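Long-range contact in ESX-1 secretion system protein EccA1 (Mycobacterium tuberculosis, PDB 4F3V), which is an ATPase of the ESX-1 type VII secretion system, whose N-terminal TPR domain this is, and may provide energy for exporting virulence factors: residues A113-E126 and V137-E149. Residues are numbered along the deposited sequence; the frame is centred on the assembly and turned at random.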
loop_
_atom_site.group_PDB
_atom_site.type_symbol
_atom_site.label_atom_id
_atom_site.label_comp_id
_atom_site.label_asym_id
_atom_site.label_seq_id
_atom_site.Cartn_x
_atom_site.Cartn_y
_atom_site.Cartn_z
ATOM N N ALA A 113 3.990 -7.478 -1.318
ATOM C CA ALA A 113 3.292 -7.886 -0.120
ATOM C C ALA A 113 1.965 -8.505 -0.532
ATOM O O ALA A 113 1.653 -9.611 -0.077
ATOM C CB ALA A 113 3.049 -6.710 0.822
ATOM N N ALA A 114 1.214 -7.796 -1.382
ATOM C CA ALA A 114 -0.068 -8.280 -1.912
ATOM C C ALA A 114 0.051 -9.637 -2.617
ATOM O O ALA A 114 -0.872 -10.439 -2.548
ATOM C CB ALA A 114 -0.705 -7.250 -2.864
ATOM N N GLN A 115 1.163 -9.888 -3.305
ATOM C CA GLN A 115 1.391 -11.187 -3.967
ATOM C C GLN A 115 1.924 -12.294 -3.022
ATOM O O GLN A 115 2.063 -13.452 -3.438
ATOM C CB GLN A 115 2.352 -11.024 -5.155
ATOM C CG GLN A 115 1.843 -10.122 -6.284
ATOM C CD GLN A 115 1.051 -10.803 -7.415
ATOM O OE1 GLN A 115 1.007 -12.034 -7.541
ATOM N NE2 GLN A 115 0.474 -9.976 -8.300
ATOM N N GLY A 116 2.246 -11.948 -1.776
ATOM C CA GLY A 116 2.762 -12.918 -0.825
ATOM C C GLY A 116 4.280 -13.133 -0.905
ATOM O O GLY A 116 4.778 -14.135 -0.397
ATOM N N ASN A 117 5.012 -12.197 -1.520
ATOM C CA ASN A 117 6.458 -12.300 -1.629
ATOM C C ASN A 117 7.085 -11.378 -0.595
ATOM O O ASN A 117 7.668 -10.345 -0.925
ATOM C CB ASN A 117 6.913 -11.959 -3.046
ATOM C CG ASN A 117 6.338 -12.912 -4.076
ATOM O OD1 ASN A 117 6.153 -14.103 -3.797
ATOM N ND2 ASN A 117 6.059 -12.399 -5.270
ATOM N N TYR A 118 6.947 -11.768 0.670
ATOM C CA TYR A 118 7.229 -10.855 1.780
ATOM C C TYR A 118 8.735 -10.550 1.914
ATOM O O TYR A 118 9.117 -9.390 2.117
ATOM C CB TYR A 118 6.646 -11.382 3.087
ATOM C CG TYR A 118 5.193 -11.774 3.008
ATOM C CD1 TYR A 118 4.201 -10.828 2.828
ATOM C CD2 TYR A 118 4.812 -13.104 3.104
ATOM C CE1 TYR A 118 2.871 -11.193 2.717
ATOM C CE2 TYR A 118 3.493 -13.468 3.014
ATOM C CZ TYR A 118 2.527 -12.504 2.830
ATOM O OH TYR A 118 1.199 -12.856 2.733
ATOM N N ALA A 119 9.575 -11.569 1.795
ATOM C CA ALA A 119 11.027 -11.370 1.926
ATOM C C ALA A 119 11.566 -10.455 0.837
ATOM O O ALA A 119 12.488 -9.663 1.080
ATOM C CB ALA A 119 11.781 -12.698 1.893
ATOM N N ASP A 120 11.021 -10.596 -0.371
ATOM C CA ASP A 120 11.419 -9.751 -1.473
ATOM C C ASP A 120 11.006 -8.302 -1.181
ATOM O O ASP A 120 11.770 -7.381 -1.447
ATOM C CB ASP A 120 10.790 -10.209 -2.795
ATOM C CG ASP A 120 11.356 -11.527 -3.298
ATOM O OD1 ASP A 120 12.466 -11.927 -2.914
ATOM O OD2 ASP A 120 10.675 -12.164 -4.111
ATOM N N ALA A 121 9.802 -8.126 -0.637
ATOM C CA ALA A 121 9.302 -6.789 -0.266
ATOM C C ALA A 121 10.255 -6.153 0.748
ATOM O O ALA A 121 10.663 -5.012 0.573
ATOM C CB ALA A 121 7.875 -6.847 0.297
ATOM N N MET A 122 10.599 -6.903 1.791
ATOM C CA MET A 122 11.494 -6.407 2.865
ATOM C C MET A 122 12.880 -6.095 2.349
ATOM O O MET A 122 13.469 -5.078 2.693
ATOM C CB MET A 122 11.628 -7.444 3.994
ATOM C CG MET A 122 10.368 -7.627 4.818
ATOM S SD MET A 122 9.691 -6.134 5.576
ATOM C CE MET A 122 11.056 -5.866 6.683
ATOM N N GLU A 123 13.400 -6.978 1.504
ATOM C CA GLU A 123 14.703 -6.762 0.914
ATOM C C GLU A 123 14.744 -5.460 0.095
ATOM O O GLU A 123 15.715 -4.751 0.162
ATOM C CB GLU A 123 15.093 -7.962 0.064
ATOM C CG GLU A 123 16.453 -7.856 -0.568
ATOM C CD GLU A 123 16.820 -9.090 -1.393
ATOM O OE1 GLU A 123 16.328 -10.216 -1.101
ATOM O OE2 GLU A 123 17.606 -8.926 -2.336
ATOM N N ALA A 124 13.691 -5.174 -0.678
ATOM C CA ALA A 124 13.621 -3.924 -1.444
ATOM C C ALA A 124 13.595 -2.742 -0.487
ATOM O O ALA A 124 14.279 -1.757 -0.711
ATOM C CB ALA A 124 12.394 -3.895 -2.366
ATOM N N LEU A 125 12.851 -2.859 0.604
ATOM C CA LEU A 125 12.758 -1.761 1.584
ATOM C C LEU A 125 14.109 -1.437 2.234
ATOM O O LEU A 125 14.385 -0.283 2.537
ATOM C CB LEU A 125 11.690 -2.052 2.657
ATOM C CG LEU A 125 10.223 -1.987 2.160
ATOM C CD1 LEU A 125 9.273 -2.428 3.280
ATOM C CD2 LEU A 125 9.805 -0.608 1.649
ATOM N N GLU A 126 14.935 -2.458 2.438
ATOM C CA GLU A 126 16.209 -2.321 3.119
ATOM C C GLU A 126 17.414 -2.192 2.170
ATOM O O GLU A 126 18.541 -2.186 2.628
ATOM C CB GLU A 126 16.394 -3.528 4.061
ATOM C CG GLU A 126 15.296 -3.610 5.116
ATOM C CD GLU A 126 15.428 -4.805 6.045
ATOM O OE1 GLU A 126 16.268 -5.693 5.783
ATOM O OE2 GLU A 126 14.676 -4.843 7.052
ATOM N N VAL A 137 9.430 4.123 5.324
ATOM C CA VAL A 137 9.840 2.717 5.386
ATOM C C VAL A 137 9.138 1.982 6.524
ATOM O O VAL A 137 8.715 0.858 6.325
ATOM C CB VAL A 137 11.372 2.553 5.497
ATOM C CG1 VAL A 137 11.764 1.098 5.791
ATOM C CG2 VAL A 137 12.015 3.065 4.213
ATOM N N ALA A 138 9.004 2.613 7.691
ATOM C CA ALA A 138 8.255 2.004 8.797
ATOM C C ALA A 138 6.832 1.723 8.374
ATOM O O ALA A 138 6.316 0.629 8.618
ATOM C CB ALA A 138 8.285 2.862 10.052
ATOM N N TRP A 139 6.212 2.703 7.705
ATOM C CA TRP A 139 4.854 2.515 7.174
ATOM C C TRP A 139 4.799 1.336 6.230
ATOM O O TRP A 139 3.910 0.465 6.357
ATOM C CB TRP A 139 4.321 3.782 6.490
ATOM C CG TRP A 139 3.015 3.478 5.810
ATOM C CD1 TRP A 139 2.784 3.319 4.458
ATOM C CD2 TRP A 139 1.750 3.111 6.469
ATOM N NE1 TRP A 139 1.469 2.952 4.229
ATOM C CE2 TRP A 139 0.801 2.826 5.401
ATOM C CE3 TRP A 139 1.315 3.046 7.792
ATOM C CZ2 TRP A 139 -0.511 2.471 5.662
ATOM C CZ3 TRP A 139 -0.015 2.703 8.039
ATOM C CH2 TRP A 139 -0.898 2.409 6.997
ATOM N N MET A 140 5.737 1.267 5.277
ATOM C CA MET A 140 5.743 0.129 4.344
ATOM C C MET A 140 5.980 -1.220 5.035
ATOM O O MET A 140 5.383 -2.230 4.658
ATOM C CB MET A 140 6.755 0.310 3.224
ATOM C CG MET A 140 6.480 1.501 2.325
ATOM S SD MET A 140 4.768 1.698 1.789
ATOM C CE MET A 140 4.347 0.116 1.048
ATOM N N LYS A 141 6.811 -1.246 6.061
ATOM C CA LYS A 141 6.969 -2.471 6.839
ATOM C C LYS A 141 5.663 -2.894 7.520
ATOM O O LYS A 141 5.351 -4.073 7.569
ATOM C CB LYS A 141 8.114 -2.353 7.833
ATOM C CG LYS A 141 9.470 -2.329 7.149
ATOM C CD LYS A 141 10.605 -2.405 8.167
ATOM C CE LYS A 141 11.971 -2.459 7.503
ATOM N NZ LYS A 141 13.055 -2.768 8.507
ATOM N N ALA A 142 4.913 -1.924 8.030
ATOM C CA ALA A 142 3.596 -2.144 8.609
ATOM C C ALA A 142 2.645 -2.755 7.567
ATOM O O ALA A 142 1.871 -3.674 7.868
ATOM C CB ALA A 142 3.041 -0.833 9.166
ATOM N N VAL A 143 2.765 -2.298 6.322
ATOM C CA VAL A 143 2.019 -2.874 5.211
ATOM C C VAL A 143 2.418 -4.337 4.947
ATOM O O VAL A 143 1.562 -5.202 4.821
ATOM C CB VAL A 143 2.163 -2.040 3.899
ATOM C CG1 VAL A 143 1.672 -2.836 2.711
ATOM C CG2 VAL A 143 1.432 -0.690 4.001
ATOM N N VAL A 144 3.723 -4.606 4.869
ATOM C CA VAL A 144 4.225 -5.935 4.588
ATOM C C VAL A 144 3.889 -6.915 5.722
ATOM O O VAL A 144 3.355 -8.029 5.480
ATOM C CB VAL A 144 5.746 -5.916 4.319
ATOM C CG1 VAL A 144 6.314 -7.338 4.092
ATOM C CG2 VAL A 144 6.054 -4.997 3.148
ATOM N N TYR A 145 4.185 -6.506 6.954
ATOM C CA TYR A 145 3.906 -7.337 8.122
ATOM C C TYR A 145 2.380 -7.572 8.256
ATOM O O TYR A 145 1.944 -8.678 8.591
ATOM C CB TYR A 145 4.475 -6.694 9.412
ATOM C CG TYR A 145 5.990 -6.804 9.582
ATOM C CD1 TYR A 145 6.670 -8.015 9.374
ATOM C CD2 TYR A 145 6.730 -5.720 10.024
ATOM C CE1 TYR A 145 8.044 -8.111 9.528
ATOM C CE2 TYR A 145 8.095 -5.809 10.212
ATOM C CZ TYR A 145 8.746 -7.005 9.985
ATOM O OH TYR A 145 10.089 -7.029 10.167
ATOM N N GLY A 146 1.581 -6.542 7.993
ATOM C CA GLY A 146 0.111 -6.667 8.094
ATOM C C GLY A 146 -0.416 -7.674 7.100
ATOM O O GLY A 146 -1.312 -8.474 7.422
ATOM N N ALA A 147 0.158 -7.654 5.885
ATOM C CA ALA A 147 -0.244 -8.591 4.839
ATOM C C ALA A 147 -0.046 -10.042 5.292
ATOM O O ALA A 147 -0.867 -10.909 4.986
ATOM C CB ALA A 147 0.476 -8.318 3.519
ATOM N N ALA A 148 0.998 -10.269 6.079
ATOM C CA ALA A 148 1.334 -11.598 6.614
ATOM C C ALA A 148 0.722 -11.862 7.996
ATOM O O ALA A 148 1.078 -12.852 8.680
ATOM C CB ALA A 148 2.871 -11.746 6.686
ATOM N N GLU A 149 -0.161 -10.968 8.436
ATOM C CA GLU A 149 -0.796 -11.065 9.775
ATOM C C GLU A 149 0.219 -11.143 10.925
ATOM O O GLU A 149 -0.018 -11.792 11.969
ATOM C CB GLU A 149 -1.774 -12.243 9.831
ATOM C CG GLU A 149 -2.869 -12.134 8.775
ATOM C CD GLU A 149 -3.843 -13.309 8.744
ATOM O OE1 GLU A 149 -4.070 -13.974 9.756
ATOM O OE2 GLU A 149 -4.408 -13.564 7.667
#
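Ala113, in the last turn of helix 101-115, sets its methyl against the helix 134-147 backbone, with CB 4.0 Å from Val144 CA and the methyl of Ala147 beside it; such small residues let the backbones come close, the CA atoms of Ala113 and Val144 being 5.2 Å apart. Gly116, with positive phi, then ends the helix in a Schellman motif, and the chain turns back into helix 118-125. There the broad, flat ring of Tyr118 offers a face to the small methyl of Ala148, whose CB makes a CH-pi contact 3.9 Å from the ring centroid and 9° off the normal, while the Gly116 backbone covers the opposite face. Ala147 CB meets the ring edge at CE1, and Trp269 also packs against Tyr118. Ala121 belongs to the hole that receives Val144, a knob set among Ala113, Ala121, Met122 and Leu125. With CG1 anti to the backbone N (chi1 177°), branched Val144 sends CG1 to Met122 SD and CG2 to Ala121 CB, 3.9 Å away. Met122, flexible and bent at chi2 and chi3, carries its sulfur above the Tyr145 ring face, a distant Met-aromatic contact, and its CE to within 3.6 Å of Lys141 CE. The two branches of Leu125 let one side chain touch both Met140 and the aliphatic part of Lys141. That extended lysine suits the margin: its stem is apolar, and NZ donates to Glu126 OE2 at 3.0 Å, meeting that oxygen's anti lone pair, in a salt bridge. Helix 118-125 and the 137-147 part of helix 134-147 run antiparallel, at 172°; helix 101-115 packs beside them, its Met106 and Ala110 touching Met140, consistent with the stacked helices of a TPR-like alpha-solenoid.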